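Local atomic coordinates of UDP-N-acetylglucosamine 2-epimerase (Methanocaldococcus jannaschii, PDB entry 4NES), a protein that probably catalyses the reversible epimerisation at C-2 of UDP-N-acetylglucosamine to UDP-N-acetylmannosamine, the activated donor of ManNAc residues. Residues G8-I13 / K45-E50; L16-R21 / I171-L176. All coordinates share one frame; numbering follows the deposited sequence.

Interaction 1: G8-I13 / K45-E50; sequences GTRPEI and KIFFEE. With UDP (uridine-5'-diphosphate), chain C; UD1 (uridine-diphosphate-N-acetylglucosamine), chain B.
Arg10 and Ile13, one turn apart, reach Phe47 and Phe48 of helix 45-50, in a buried contact beside two bound nucleotides. Ahead of them, Gly8 and Thr9 make the turn into helix 10-23; there Thr9 OG1 donates to Glu12 OE1 (2.6 Å), meeting the carboxylate on its anti side, and Thr96 OG1 is a second partner of that oxygen. Arg10 carries the polar work. Its CG stands anti to the backbone N (chi1 168°), which brings the methylenes obliquely onto CE2 and CZ of Phe47, with Arg10 CD 3.4 Å from Phe47 CZ; a bend at chi3 (74°) then turns the guanidinium toward UDP. There NE and NH2 of Arg10 both donate to UDP O1A, at 3.1 and 2.8 Å, and this oxygen lies in the guanidinium plane, while UDP C5 covers one face. The Phe47 ring stands almost perpendicular to the guanidinium (87°), and its CE1 comes edge-on within 3.2 Å of UDP O2, near the ring plane. Replacing Arg10 with alanine would probably cost UDP O1A these two donors and open a gap beside the Phe47 ring. This is the first beta-alpha connection of the N-terminal Rossmann-like domain of a GT-B fold: strand 3-7 runs into the nucleotide cleft through Gly8 and Thr9, and the first helical turn meets the ligands. Pro11 accordingly touches both, its CB lying 3.4 Å from UDP O5' and its CD close to C6' of UDP-GlcNAc. Last comes Ile13, which turns from the ligands to the aromatic pair: CG2 packs on Phe47 CB (3.7 Å), and CD1 reaches Phe48 CE1, also at 3.7 Å.

Interaction 2: L16-R21 / I171-L176; sequences LSPIIR and IVDATL
Pro18 packs against Asp173 and Ala174 where two helices cross steeply, with segment axes 8.4 Å apart and at 80° to each other. The apolar contact centres on the pyrrolidine ring: Pro18 CG lies 3.5 Å from Asp173 CB, and Pro18 CB is equally close to that same atom. Beyond it, Pro18 CG meets Ala174 CB at 4.1 Å and comes within 3.8 Å of Ala174 N; the short alanine side chain lets the ring settle near the backbone, as the 6.1 Å separation of Pro18 CA and Ala174 CA shows. Ser17 adds a peripheral touch on the Ala174 methyl. Proline has no amide hydrogen to give to the preceding turn, and helix 10-23 is indeed kinked here, at the point that faces its neighbour. Helix 10-23 follows the first strand, 3-7, of the N-terminal Rossmann-like domain, whereas helix 170-183 comes after 164-166, the last strand of that seven-stranded parallel sheet, where the chain passes toward the second domain. The latter helix also packs on helices 271-280 and 289-298, with Tyr271 touching Ala174, so the contact probably lies near the junction of the two GT-B domains. Polar groups flank the packing without bridging the segments. With CG of Asp173 beside its backbone N (chi1 -51°), the carboxylate slants across the proline ring, OD2 lying 3.5 Å from Pro18 CB, and its oxygens are taken up by the amides of Ser353 and Gly354 at the start of helix 353-363. That helix end would probably favour the charged form of the aspartate. Ser17 OG is bonded to Ile14 O within its own helix.

Overall arrangement
Helix 10-23 is common to both contacts: its N-terminal turn serves interaction 1 and a later part serves interaction 2, with centres about 12 Å apart. Along the chain the segments alternate, 8-13, 16-21, 45-50 and then 171-176, so this one helix meets first a near neighbour in sequence and then one some 150 residues on. Both contacts are buried. Interaction 1 forms the N-terminal domain's edge of the nucleotide cleft; interaction 2 joins that domain's first helix to the helix leading toward the second domain. Tyr271 of helix 271-280 touches Phe47 of one and Ala174 of the other. Interaction 2 holds no annotated site residue, yet the Ala174 side chain is about 7 Å from bound UDP.

Interaction 1: G8-I13 / K45-E50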
# COMPACT_ATOMS: atom_id res chain seq x y z
N GLY A 8 -0.99 0.03 -17.67
CA GLY A 8 0.01 -0.95 -18.05
C GLY A 8 -0.45 -2.14 -18.87
O GLY A 8 0.36 -2.72 -19.57
N THR A 9 -1.72 -2.52 -18.76
CA THR A 9 -2.17 -3.85 -19.20
C THR A 9 -3.42 -3.81 -20.06
O THR A 9 -4.17 -2.83 -20.04
CB THR A 9 -2.47 -4.79 -18.00
OG1 THR A 9 -3.61 -4.29 -17.29
CG2 THR A 9 -1.27 -4.90 -17.08
N ARG A 10 -3.65 -4.90 -20.79
CA ARG A 10 -4.85 -5.08 -21.62
C ARG A 10 -6.18 -4.59 -20.99
O ARG A 10 -6.84 -3.74 -21.58
CB ARG A 10 -4.97 -6.53 -22.08
CG ARG A 10 -6.34 -6.85 -22.69
CD ARG A 10 -6.35 -8.25 -23.29
NE ARG A 10 -6.39 -9.32 -22.28
CZ ARG A 10 -6.31 -10.61 -22.56
NH1 ARG A 10 -6.14 -11.01 -23.82
NH2 ARG A 10 -6.38 -11.51 -21.59
N PRO A 11 -6.58 -5.12 -19.82
CA PRO A 11 -7.88 -4.69 -19.28
C PRO A 11 -7.95 -3.21 -18.92
O PRO A 11 -9.02 -2.61 -19.04
CB PRO A 11 -8.04 -5.54 -18.02
CG PRO A 11 -6.62 -5.92 -17.63
CD PRO A 11 -5.92 -6.11 -18.94
N GLU A 12 -6.83 -2.63 -18.50
CA GLU A 12 -6.79 -1.20 -18.18
C GLU A 12 -7.03 -0.37 -19.42
O GLU A 12 -7.73 0.65 -19.36
CB GLU A 12 -5.44 -0.81 -17.58
CG GLU A 12 -5.12 -1.44 -16.23
CD GLU A 12 -3.67 -1.21 -15.87
OE1 GLU A 12 -2.87 -2.18 -15.89
OE2 GLU A 12 -3.31 -0.05 -15.59
N ILE A 13 -6.43 -0.77 -20.54
CA ILE A 13 -6.56 0.02 -21.76
C ILE A 13 -8.03 0.05 -22.17
O ILE A 13 -8.59 1.11 -22.51
CB ILE A 13 -5.69 -0.57 -22.89
CG1 ILE A 13 -4.21 -0.53 -22.50
CG2 ILE A 13 -5.92 0.19 -24.18
CD1 ILE A 13 -3.34 -1.48 -23.31
N LYS A 45 -0.70 -3.06 -28.20
CA LYS A 45 -0.81 -2.29 -29.45
C LYS A 45 -2.18 -2.43 -30.11
O LYS A 45 -2.76 -1.44 -30.54
CB LYS A 45 0.29 -2.71 -30.42
CG LYS A 45 0.29 -1.98 -31.74
CD LYS A 45 1.46 -2.44 -32.61
CE LYS A 45 1.28 -2.02 -34.05
NZ LYS A 45 2.52 -2.22 -34.85
N ILE A 46 -2.71 -3.65 -30.15
CA ILE A 46 -3.97 -3.88 -30.83
C ILE A 46 -5.12 -3.09 -30.20
O ILE A 46 -6.05 -2.69 -30.90
CB ILE A 46 -4.30 -5.40 -30.94
CG1 ILE A 46 -5.48 -5.65 -31.89
CG2 ILE A 46 -4.58 -6.01 -29.56
CD1 ILE A 46 -5.58 -7.10 -32.38
N PHE A 47 -5.04 -2.84 -28.90
CA PHE A 47 -6.10 -2.10 -28.23
C PHE A 47 -6.00 -0.61 -28.47
O PHE A 47 -7.01 0.05 -28.65
CB PHE A 47 -6.11 -2.45 -26.74
CG PHE A 47 -6.35 -3.90 -26.51
CD1 PHE A 47 -7.63 -4.43 -26.70
CD2 PHE A 47 -5.31 -4.77 -26.22
CE1 PHE A 47 -7.87 -5.78 -26.54
CE2 PHE A 47 -5.54 -6.12 -26.07
CZ PHE A 47 -6.82 -6.62 -26.24
N PHE A 48 -4.78 -0.09 -28.50
CA PHE A 48 -4.59 1.30 -28.88
C PHE A 48 -5.11 1.54 -30.29
O PHE A 48 -5.69 2.59 -30.57
CB PHE A 48 -3.13 1.72 -28.74
CG PHE A 48 -2.76 2.12 -27.34
CD1 PHE A 48 -2.46 1.17 -26.37
CD2 PHE A 48 -2.74 3.46 -26.98
CE1 PHE A 48 -2.14 1.55 -25.08
CE2 PHE A 48 -2.41 3.85 -25.68
CZ PHE A 48 -2.11 2.89 -24.73
N GLU A 49 -4.90 0.57 -31.18
CA GLU A 49 -5.39 0.69 -32.55
C GLU A 49 -6.91 0.58 -32.66
O GLU A 49 -7.57 1.46 -33.22
CB GLU A 49 -4.72 -0.35 -33.45
CG GLU A 49 -5.18 -0.29 -34.91
CD GLU A 49 -4.81 1.01 -35.58
OE1 GLU A 49 -3.86 1.68 -35.12
OE2 GLU A 49 -5.49 1.39 -36.57
N GLU A 50 -7.47 -0.51 -32.15
CA GLU A 50 -8.90 -0.75 -32.33
C GLU A 50 -9.75 0.28 -31.59
O GLU A 50 -10.85 0.59 -32.02
CB GLU A 50 -9.29 -2.17 -31.90
CG GLU A 50 -8.72 -3.27 -32.79
CD GLU A 50 -9.33 -4.64 -32.50
OE1 GLU A 50 -10.06 -4.79 -31.51
OE2 GLU A 50 -9.06 -5.57 -33.29
N1 UDP C . -10.09 -9.55 -24.04
C2 UDP C . -9.75 -9.30 -25.32
N3 UDP C . -9.21 -10.28 -26.08
C4 UDP C . -9.00 -11.53 -25.61
C5 UDP C . -9.33 -11.83 -24.28
C6 UDP C . -9.88 -10.80 -23.51
O2 UDP C . -9.92 -8.18 -25.81
O4 UDP C . -8.43 -12.50 -26.43
C1' UDP C . -10.63 -8.52 -23.15
C2' UDP C . -11.93 -8.73 -22.56
O2' UDP C . -12.94 -8.42 -23.49
C3' UDP C . -11.90 -7.87 -21.37
C4' UDP C . -10.50 -7.82 -21.00
O4' UDP C . -9.77 -8.48 -22.01
O3' UDP C . -12.37 -6.56 -21.60
C5' UDP C . -10.19 -8.52 -19.72
O5' UDP C . -8.81 -8.57 -19.46
PA UDP C . -8.12 -9.77 -18.69
O1A UDP C . -6.76 -10.00 -19.31
O2A UDP C . -9.02 -10.99 -18.76
O3A UDP C . -7.87 -9.31 -17.20
PB UDP C . -8.78 -9.11 -15.94
O1B UDP C . -10.10 -8.48 -16.34
O2B UDP C . -8.97 -10.44 -15.26
O3B UDP C . -7.94 -8.19 -15.09
C1' UD1 B . -1.59 -8.95 -15.12
C2' UD1 B . -2.28 -8.50 -13.87
C3' UD1 B . -3.61 -9.08 -13.76
C4' UD1 B . -4.44 -8.84 -14.95
C5' UD1 B . -3.70 -9.23 -16.20
C6' UD1 B . -4.41 -8.82 -17.44
C7' UD1 B . -0.67 -8.04 -11.92
C8' UD1 B . 0.06 -8.62 -10.75
N2' UD1 B . -1.50 -8.95 -12.68
O1' UD1 B . -1.42 -10.32 -15.08
O3' UD1 B . -4.27 -8.54 -12.60
O4' UD1 B . -5.65 -9.58 -14.87
O5' UD1 B . -2.43 -8.58 -16.26
O6' UD1 B . -4.22 -9.66 -18.51
O7' UD1 B . -0.56 -6.85 -12.22
N1 UD1 B . 3.47 -11.81 -20.81
C2 UD1 B . 3.79 -11.74 -22.11
N3 UD1 B . 3.52 -10.64 -22.81
C4 UD1 B . 2.95 -9.57 -22.24
C5 UD1 B . 2.60 -9.62 -20.89
C6 UD1 B . 2.87 -10.77 -20.18
O2 UD1 B . 4.31 -12.68 -22.67
O4 UD1 B . 2.69 -8.46 -22.97
C1B UD1 B . 3.74 -13.04 -20.02
C2B UD1 B . 5.10 -13.12 -19.46
O2' UD1 B . 5.53 -14.45 -19.46
C3B UD1 B . 4.93 -12.65 -18.10
C4B UD1 B . 3.60 -13.22 -17.75
O4B UD1 B . 2.82 -13.15 -18.93
O3B UD1 B . 5.94 -13.05 -17.21
C5B UD1 B . 2.92 -12.46 -16.67
O5B UD1 B . 2.82 -11.07 -16.88
PA UD1 B . 2.36 -10.13 -15.74
O1A UD1 B . 3.33 -10.26 -14.60
O2A UD1 B . 2.28 -8.74 -16.26
O3A UD1 B . 0.99 -10.64 -15.19
PB UD1 B . -0.34 -11.05 -15.96
O1B UD1 B . -0.54 -12.52 -15.78
O2B UD1 B . -0.32 -10.54 -17.38

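Interaction 2: L16-R21 / I171-L176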
# COMPACT_ATOMS: atom_id res chain seq x y z
N LEU A 16 -10.16 2.11 -19.59
CA LEU A 16 -9.85 3.54 -19.63
C LEU A 16 -10.30 4.19 -20.93
O LEU A 16 -10.42 5.41 -20.99
CB LEU A 16 -8.36 3.81 -19.42
CG LEU A 16 -7.92 3.65 -17.96
CD1 LEU A 16 -6.41 3.44 -17.89
CD2 LEU A 16 -8.37 4.85 -17.12
N SER A 17 -10.56 3.39 -21.96
CA SER A 17 -10.98 3.96 -23.25
C SER A 17 -12.20 4.91 -23.18
O SER A 17 -12.19 5.96 -23.84
CB SER A 17 -11.11 2.89 -24.35
OG SER A 17 -12.23 2.03 -24.20
N PRO A 18 -13.22 4.59 -22.36
CA PRO A 18 -14.33 5.56 -22.28
C PRO A 18 -13.95 6.85 -21.57
O PRO A 18 -14.56 7.90 -21.85
CB PRO A 18 -15.39 4.81 -21.47
CG PRO A 18 -15.07 3.34 -21.68
CD PRO A 18 -13.57 3.30 -21.72
N ILE A 19 -12.99 6.79 -20.65
CA ILE A 19 -12.49 8.00 -20.00
C ILE A 19 -11.71 8.86 -20.98
O ILE A 19 -11.88 10.09 -21.05
CB ILE A 19 -11.66 7.65 -18.75
CG1 ILE A 19 -12.61 7.14 -17.67
CG2 ILE A 19 -10.87 8.85 -18.27
CD1 ILE A 19 -11.92 6.41 -16.54
N ILE A 20 -10.87 8.21 -21.79
CA ILE A 20 -10.17 8.89 -22.86
C ILE A 20 -11.14 9.52 -23.86
O ILE A 20 -10.95 10.69 -24.24
CB ILE A 20 -9.17 7.93 -23.56
CG1 ILE A 20 -8.05 7.59 -22.57
CG2 ILE A 20 -8.64 8.53 -24.87
CD1 ILE A 20 -7.21 6.38 -22.96
N ARG A 21 -12.20 8.81 -24.25
CA ARG A 21 -13.22 9.37 -25.16
C ARG A 21 -13.81 10.65 -24.57
O ARG A 21 -14.00 11.66 -25.27
CB ARG A 21 -14.34 8.35 -25.41
CG ARG A 21 -14.00 7.20 -26.36
CD ARG A 21 -13.91 7.65 -27.82
NE ARG A 21 -12.58 8.14 -28.15
CZ ARG A 21 -11.55 7.37 -28.49
NH1 ARG A 21 -11.70 6.05 -28.55
NH2 ARG A 21 -10.38 7.90 -28.77
N ILE A 171 -16.72 -0.51 -18.17
CA ILE A 171 -16.79 -1.61 -19.11
C ILE A 171 -18.15 -1.63 -19.82
O ILE A 171 -18.24 -2.09 -20.97
CB ILE A 171 -16.50 -2.97 -18.43
CG1 ILE A 171 -16.16 -4.02 -19.48
CG2 ILE A 171 -17.66 -3.41 -17.54
CD1 ILE A 171 -14.92 -3.70 -20.27
N VAL A 172 -19.20 -1.12 -19.18
CA VAL A 172 -20.48 -0.99 -19.87
C VAL A 172 -20.34 -0.03 -21.05
O VAL A 172 -20.76 -0.35 -22.16
CB VAL A 172 -21.63 -0.52 -18.95
CG1 VAL A 172 -22.95 -0.46 -19.72
CG2 VAL A 172 -21.76 -1.46 -17.77
N ASP A 173 -19.77 1.15 -20.81
CA ASP A 173 -19.50 2.11 -21.89
C ASP A 173 -18.74 1.43 -23.02
O ASP A 173 -19.09 1.57 -24.19
CB ASP A 173 -18.58 3.26 -21.45
CG ASP A 173 -19.01 3.97 -20.17
OD1 ASP A 173 -19.64 3.38 -19.28
OD2 ASP A 173 -18.62 5.15 -20.04
N ALA A 174 -17.67 0.72 -22.68
CA ALA A 174 -16.79 0.12 -23.68
C ALA A 174 -17.52 -0.94 -24.50
O ALA A 174 -17.42 -0.97 -25.74
CB ALA A 174 -15.56 -0.47 -23.03
N THR A 175 -18.27 -1.79 -23.82
CA THR A 175 -18.98 -2.86 -24.50
C THR A 175 -20.07 -2.24 -25.37
O THR A 175 -20.33 -2.71 -26.48
CB THR A 175 -19.55 -3.89 -23.48
OG1 THR A 175 -18.52 -4.28 -22.56
CG2 THR A 175 -20.06 -5.12 -24.18
N LEU A 176 -20.66 -1.15 -24.89
CA LEU A 176 -21.70 -0.41 -25.61
C LEU A 176 -21.19 0.52 -26.71
O LEU A 176 -21.93 0.81 -27.66
CB LEU A 176 -22.56 0.39 -24.62
CG LEU A 176 -23.86 -0.23 -24.08
CD1 LEU A 176 -25.00 0.02 -25.07
CD2 LEU A 176 -23.71 -1.72 -23.79